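Local coordinates for protein Afp (Microbacterium arborescens, PDB 2YJK) that binds iron at sites between subunits of a twelve-subunit ferritin-fold cage and, as in other Dps proteins, probably takes up and stores ferric iron, at residues D70-R75 with I142-G147; A34-G39 with A63-Y68. All coordinates share one frame; numbering follows the deposited sequence.

Contact 1. Residues D70-R75 with I142-G147; sequences DTAAER and IEIKRG. With OFE (Iron(II) oxide), chain P.
Ala72 and Ile144 make the apolar part of this sparse helix-helix contact: CD1 of Ile144 ends 4.0 Å from Ala72 CB. The isoleucine reaches across because CG1 stands beside its own backbone N (chi1 -66°) and CD1 continues outward in an extended chain. The nearest CA pair, Ala72 and Ile144, is still 8.4 Å apart, so side-chain ends alone bridge the helices.

Thr71 and Glu143 meet about at right angles, the methyl CG2 of Thr71 lying 4.0 Å from Glu143 OE2. Their polar groups are occupied separately: Thr71 OG1 hydrogen-bonds to Asp67 O one turn earlier, and Glu143 OE1 forms a salt bridge with Arg146 of a neighbouring subunit.

Metal binding falls to another face of helix 51-78. Asp70 OD2 lies 2.6 Å from the iron of the bound iron oxide and Glu74 OE2 2.2 Å; His43 of a different neighbouring subunit completes this protein site, the intersubunit iron centre characteristic of Dps. Asp70 OD1 forms a salt bridge with Lys40 NZ of the His43 subunit, and OD2 a hydrogen bond with its Trp44 NE1. With an alanine here, the iron would probably lose one oxygen ligand, and that lysine and tryptophan their carboxylate partner.

Within the four-helix bundle, the contact joins helix 51-78 to helix 135-156, while helix 15-45 packs on Ala72 and Ile144 and helix 105-130 reaches Ile144.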
loop_
_atom_site.group_PDB
_atom_site.type_symbol
_atom_site.label_atom_id
_atom_site.label_comp_id
_atom_site.label_asym_id
_atom_site.label_seq_id
_atom_site.Cartn_x
_atom_site.Cartn_y
_atom_site.Cartn_z
ATOM N N ASP C 70 18.620 -3.864 18.650
ATOM C CA ASP C 70 19.325 -3.278 17.480
ATOM C C ASP C 70 19.699 -1.835 17.594
ATOM O O ASP C 70 20.770 -1.475 17.158
ATOM C CB ASP C 70 18.505 -3.276 16.219
ATOM C CG ASP C 70 18.714 -4.491 15.450
ATOM O OD1 ASP C 70 18.004 -5.431 15.946
ATOM O OD2 ASP C 70 19.585 -4.510 14.440
ATOM N N THR C 71 18.783 -1.012 18.092
ATOM C CA THR C 71 19.091 0.416 18.279
ATOM C C THR C 71 20.223 0.603 19.322
ATOM O O THR C 71 21.049 1.503 19.186
ATOM C CB THR C 71 17.848 1.148 18.786
ATOM O OG1 THR C 71 16.770 0.888 17.874
ATOM C CG2 THR C 71 18.082 2.654 18.777
ATOM N N ALA C 72 20.211 -0.203 20.378
ATOM C CA ALA C 72 21.213 -0.027 21.422
ATOM C C ALA C 72 22.541 -0.514 20.836
ATOM O O ALA C 72 23.572 0.167 20.943
ATOM C CB ALA C 72 20.830 -0.787 22.728
ATOM N N ALA C 73 22.504 -1.664 20.142
ATOM C CA ALA C 73 23.744 -2.265 19.611
ATOM C C ALA C 73 24.384 -1.317 18.624
ATOM O O ALA C 73 25.618 -1.107 18.604
ATOM C CB ALA C 73 23.441 -3.655 18.948
ATOM N N GLU C 74 23.550 -0.705 17.800
ATOM C CA GLU C 74 24.113 0.027 16.683
ATOM C C GLU C 74 24.608 1.360 17.144
ATOM O O GLU C 74 25.505 1.940 16.548
ATOM C CB GLU C 74 23.096 0.133 15.528
ATOM C CG GLU C 74 22.857 -1.312 14.959
ATOM C CD GLU C 74 22.063 -1.352 13.655
ATOM O OE1 GLU C 74 21.435 -0.322 13.255
ATOM O OE2 GLU C 74 22.079 -2.434 13.009
ATOM N N ARG C 75 23.979 1.869 18.173
ATOM C CA ARG C 75 24.524 3.044 18.845
ATOM C C ARG C 75 25.943 2.739 19.394
ATOM O O ARG C 75 26.855 3.580 19.221
ATOM C CB ARG C 75 23.574 3.530 19.979
ATOM C CG ARG C 75 24.131 4.729 20.797
ATOM C CD ARG C 75 24.126 5.945 19.899
ATOM N NE ARG C 75 24.885 7.013 20.479
ATOM C CZ ARG C 75 25.349 8.062 19.810
ATOM N NH1 ARG C 75 25.135 8.204 18.464
ATOM N NH2 ARG C 75 26.047 8.941 20.494
ATOM N N ILE C 142 16.523 6.477 26.884
ATOM C CA ILE C 142 15.199 7.047 27.137
ATOM C C ILE C 142 14.124 6.504 26.192
ATOM O O ILE C 142 13.018 6.111 26.632
ATOM C CB ILE C 142 15.204 8.597 27.110
ATOM C CG1 ILE C 142 15.829 9.126 28.419
ATOM C CG2 ILE C 142 13.774 9.075 27.048
ATOM C CD1 ILE C 142 16.314 10.621 28.341
ATOM N N GLU C 143 14.429 6.499 24.890
ATOM C CA GLU C 143 13.468 6.021 23.911
ATOM C C GLU C 143 13.117 4.514 24.194
ATOM O O GLU C 143 11.948 4.131 24.191
ATOM C CB GLU C 143 14.042 6.205 22.508
ATOM C CG GLU C 143 13.264 5.484 21.365
ATOM C CD GLU C 143 14.088 5.512 20.068
ATOM O OE1 GLU C 143 14.273 6.615 19.536
ATOM O OE2 GLU C 143 14.587 4.447 19.619
ATOM N N ILE C 144 14.107 3.666 24.440
ATOM C CA ILE C 144 13.792 2.279 24.735
ATOM C C ILE C 144 12.968 2.132 26.085
ATOM O O ILE C 144 11.995 1.351 26.164
ATOM C CB ILE C 144 15.077 1.405 24.865
ATOM C CG1 ILE C 144 15.841 1.282 23.513
ATOM C CG2 ILE C 144 14.687 -0.010 25.398
ATOM C CD1 ILE C 144 17.329 0.871 23.668
ATOM N N LYS C 145 13.369 2.873 27.143
ATOM C CA LYS C 145 12.548 2.880 28.383
ATOM C C LYS C 145 11.039 3.250 28.190
ATOM O O LYS C 145 10.154 2.627 28.794
ATOM C CB LYS C 145 13.161 3.750 29.472
ATOM C CG LYS C 145 12.592 3.348 30.830
ATOM C CD LYS C 145 13.249 4.141 31.981
ATOM C CE LYS C 145 12.797 3.617 33.401
ATOM N NZ LYS C 145 11.348 3.744 33.589
ATOM N N ARG C 146 10.736 4.241 27.371
ATOM C CA ARG C 146 9.319 4.580 27.108
ATOM C C ARG C 146 8.570 3.380 26.538
ATOM O O ARG C 146 7.468 3.043 27.032
ATOM C CB ARG C 146 9.155 5.755 26.124
ATOM C CG ARG C 146 9.467 7.087 26.755
ATOM C CD ARG C 146 9.380 8.162 25.719
ATOM N NE ARG C 146 8.050 8.213 25.106
ATOM C CZ ARG C 146 7.715 9.108 24.178
ATOM N NH1 ARG C 146 8.584 10.031 23.802
ATOM N NH2 ARG C 146 6.529 9.085 23.617
ATOM N N GLY C 147 9.141 2.750 25.518
ATOM C CA GLY C 147 8.511 1.560 24.919
ATOM C C GLY C 147 8.372 0.387 25.880
ATOM O O GLY C 147 7.345 -0.281 25.885
HETATM FE FE OFE P . 20.260 -3.351 12.246
HETATM O O OFE P . 18.431 -4.436 11.849
#

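Contact 2. Residues A34-G39 with A63-Y68; sequences ALVVNG and AHAQDY
Leu35, which packs on Ala65, accepts a helical hydrogen bond at its carbonyl O from Gly39 N at 2.8 Å. The contact is the antiparallel pairing of the first two helices of the ferritin-like four-helix bundle, 15-45 and 51-78, whose local axes approach to 8.2 Å at an angle of 159°.

The small Ala65 methyl faces helix 15-45, consistent with the close approach: the CA atoms of Val36 and Ala65 are 5.8 Å apart. CD2 of Leu35 sits 3.7 Å from Ala65 CB, and Val36 CG2, on the next residue of helix 15-45, lies 3.9 Å from the same Ala65 CB.

Val36 buries more surface here than any other residue. With CG1 anti to the backbone N (chi1 166°), CG2 is left to press on the backbone between Ala65 and Gln66, tightly, at 3.2 Å from Gln66 N. Gln66 folds back at chi2 (63°), which carries its amide over the valine. Gln33 NE2, on the preceding turn of helix 15-45, donates a hydrogen bond to Gln66 OE1. Gln66 NE2 likewise has a hydrogen-bond partner just outside the two segments, and it rests against both valine methyls, 3.6 Å from Val36 CG2 and 3.7 Å from Val36 CG1.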
loop_
_atom_site.group_PDB
_atom_site.type_symbol
_atom_site.label_atom_id
_atom_site.label_comp_id
_atom_site.label_asym_id
_atom_site.label_seq_id
_atom_site.Cartn_x
_atom_site.Cartn_y
_atom_site.Cartn_z
ATOM N N ALA C 34 17.853 -11.284 24.974
ATOM C CA ALA C 34 17.308 -12.403 25.799
ATOM C C ALA C 34 15.749 -12.419 25.808
ATOM O O ALA C 34 15.140 -13.482 25.669
ATOM C CB ALA C 34 17.825 -12.338 27.255
ATOM N N LEU C 35 15.137 -11.222 25.911
ATOM C CA LEU C 35 13.703 -11.052 25.862
ATOM C C LEU C 35 13.090 -11.456 24.513
ATOM O O LEU C 35 11.987 -12.018 24.496
ATOM C CB LEU C 35 13.349 -9.620 26.217
ATOM C CG LEU C 35 11.862 -9.360 26.458
ATOM C CD1 LEU C 35 11.424 -10.166 27.651
ATOM C CD2 LEU C 35 11.409 -7.814 26.511
ATOM N N VAL C 36 13.828 -11.270 23.398
ATOM C CA VAL C 36 13.387 -11.815 22.105
ATOM C C VAL C 36 13.226 -13.376 22.215
ATOM O O VAL C 36 12.176 -13.954 21.834
ATOM C CB VAL C 36 14.389 -11.477 20.950
ATOM C CG1 VAL C 36 14.089 -12.345 19.734
ATOM C CG2 VAL C 36 14.285 -9.955 20.550
ATOM N N VAL C 37 14.261 -14.037 22.747
ATOM C CA VAL C 37 14.273 -15.485 22.777
ATOM C C VAL C 37 13.291 -16.058 23.828
ATOM O O VAL C 37 12.472 -16.943 23.523
ATOM C CB VAL C 37 15.708 -16.044 23.024
ATOM C CG1 VAL C 37 15.624 -17.561 23.284
ATOM C CG2 VAL C 37 16.630 -15.712 21.796
ATOM N N ASN C 38 13.376 -15.540 25.054
ATOM C CA ASN C 38 12.475 -15.986 26.109
ATOM C C ASN C 38 11.006 -15.566 25.887
ATOM O O ASN C 38 10.098 -16.219 26.407
ATOM C CB ASN C 38 13.018 -15.526 27.485
ATOM C CG ASN C 38 14.366 -16.132 27.778
ATOM O OD1 ASN C 38 14.584 -17.304 27.451
ATOM N ND2 ASN C 38 15.306 -15.340 28.372
ATOM N N GLY C 39 10.778 -14.479 25.136
ATOM C CA GLY C 39 9.470 -14.041 24.831
ATOM C C GLY C 39 8.885 -14.996 23.792
ATOM O O GLY C 39 7.670 -15.298 23.810
ATOM N N ALA C 63 8.899 -8.273 19.121
ATOM C CA ALA C 63 9.212 -7.482 17.930
ATOM C C ALA C 63 9.829 -6.144 18.448
ATOM O O ALA C 63 10.891 -5.751 17.972
ATOM C CB ALA C 63 7.964 -7.261 17.056
ATOM N N HIS C 64 9.233 -5.535 19.499
ATOM C CA HIS C 64 9.833 -4.380 20.198
ATOM C C HIS C 64 11.216 -4.672 20.779
ATOM O O HIS C 64 12.168 -3.901 20.532
ATOM C CB HIS C 64 8.914 -3.857 21.293
ATOM C CG HIS C 64 7.620 -3.291 20.756
ATOM N ND1 HIS C 64 6.483 -3.138 21.526
ATOM C CD2 HIS C 64 7.273 -2.917 19.501
ATOM C CE1 HIS C 64 5.505 -2.654 20.779
ATOM N NE2 HIS C 64 5.959 -2.512 19.547
ATOM N N ALA C 65 11.357 -5.770 21.554
ATOM C CA ALA C 65 12.656 -6.068 22.154
ATOM C C ALA C 65 13.752 -6.160 21.051
ATOM O O ALA C 65 14.846 -5.569 21.185
ATOM C CB ALA C 65 12.589 -7.409 23.032
ATOM N N GLN C 66 13.454 -6.879 19.976
ATOM C CA GLN C 66 14.394 -6.973 18.876
ATOM C C GLN C 66 14.781 -5.594 18.325
ATOM O O GLN C 66 15.932 -5.374 18.102
ATOM C CB GLN C 66 13.909 -7.873 17.707
ATOM C CG GLN C 66 15.028 -8.133 16.662
ATOM C CD GLN C 66 16.226 -8.921 17.285
ATOM O OE1 GLN C 66 17.280 -8.346 17.666
ATOM N NE2 GLN C 66 16.033 -10.219 17.453
ATOM N N ASP C 67 13.829 -4.681 18.133
ATOM C CA ASP C 67 14.159 -3.346 17.652
ATOM C C ASP C 67 15.027 -2.636 18.656
ATOM O O ASP C 67 16.038 -2.046 18.285
ATOM C CB ASP C 67 12.923 -2.505 17.343
ATOM C CG ASP C 67 12.224 -2.947 16.048
ATOM O OD1 ASP C 67 12.913 -3.370 15.047
ATOM O OD2 ASP C 67 10.947 -2.888 16.014
ATOM N N TYR C 68 14.684 -2.742 19.918
ATOM C CA TYR C 68 15.463 -2.058 20.970
ATOM C C TYR C 68 16.865 -2.584 21.071
ATOM O O TYR C 68 17.795 -1.800 21.212
ATOM C CB TYR C 68 14.761 -2.131 22.329
ATOM C CG TYR C 68 13.386 -1.515 22.337
ATOM C CD1 TYR C 68 13.059 -0.415 21.477
ATOM C CD2 TYR C 68 12.393 -2.029 23.173
ATOM C CE1 TYR C 68 11.789 0.128 21.488
ATOM C CE2 TYR C 68 11.100 -1.471 23.181
ATOM C CZ TYR C 68 10.826 -0.413 22.372
ATOM O OH TYR C 68 9.551 0.062 22.396
#

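How the contacts relate
Helix 51-78 is the shared element: contact 2 joins its 63-68 turns to helix 15-45, and contact 1, about 12 Å away between centres, joins its 70-75 turns to helix 135-156. Along the chain they come in series, contact 2 closing before contact 1 opens. Tyr68 ties them together, its CG lying 3.7 Å from Ile144 CG2 and its OH packed close to Gly147. One helix of the ferritin-like bundle is thus held by two different partners on successive turns. Both contacts also reach the same neighbouring subunit and lie near the intersubunit iron site: segment 70-75 supplies two iron ligands, and the Gln66 side chain of contact 2 is about 7 Å from the bound iron oxide between nearest atoms.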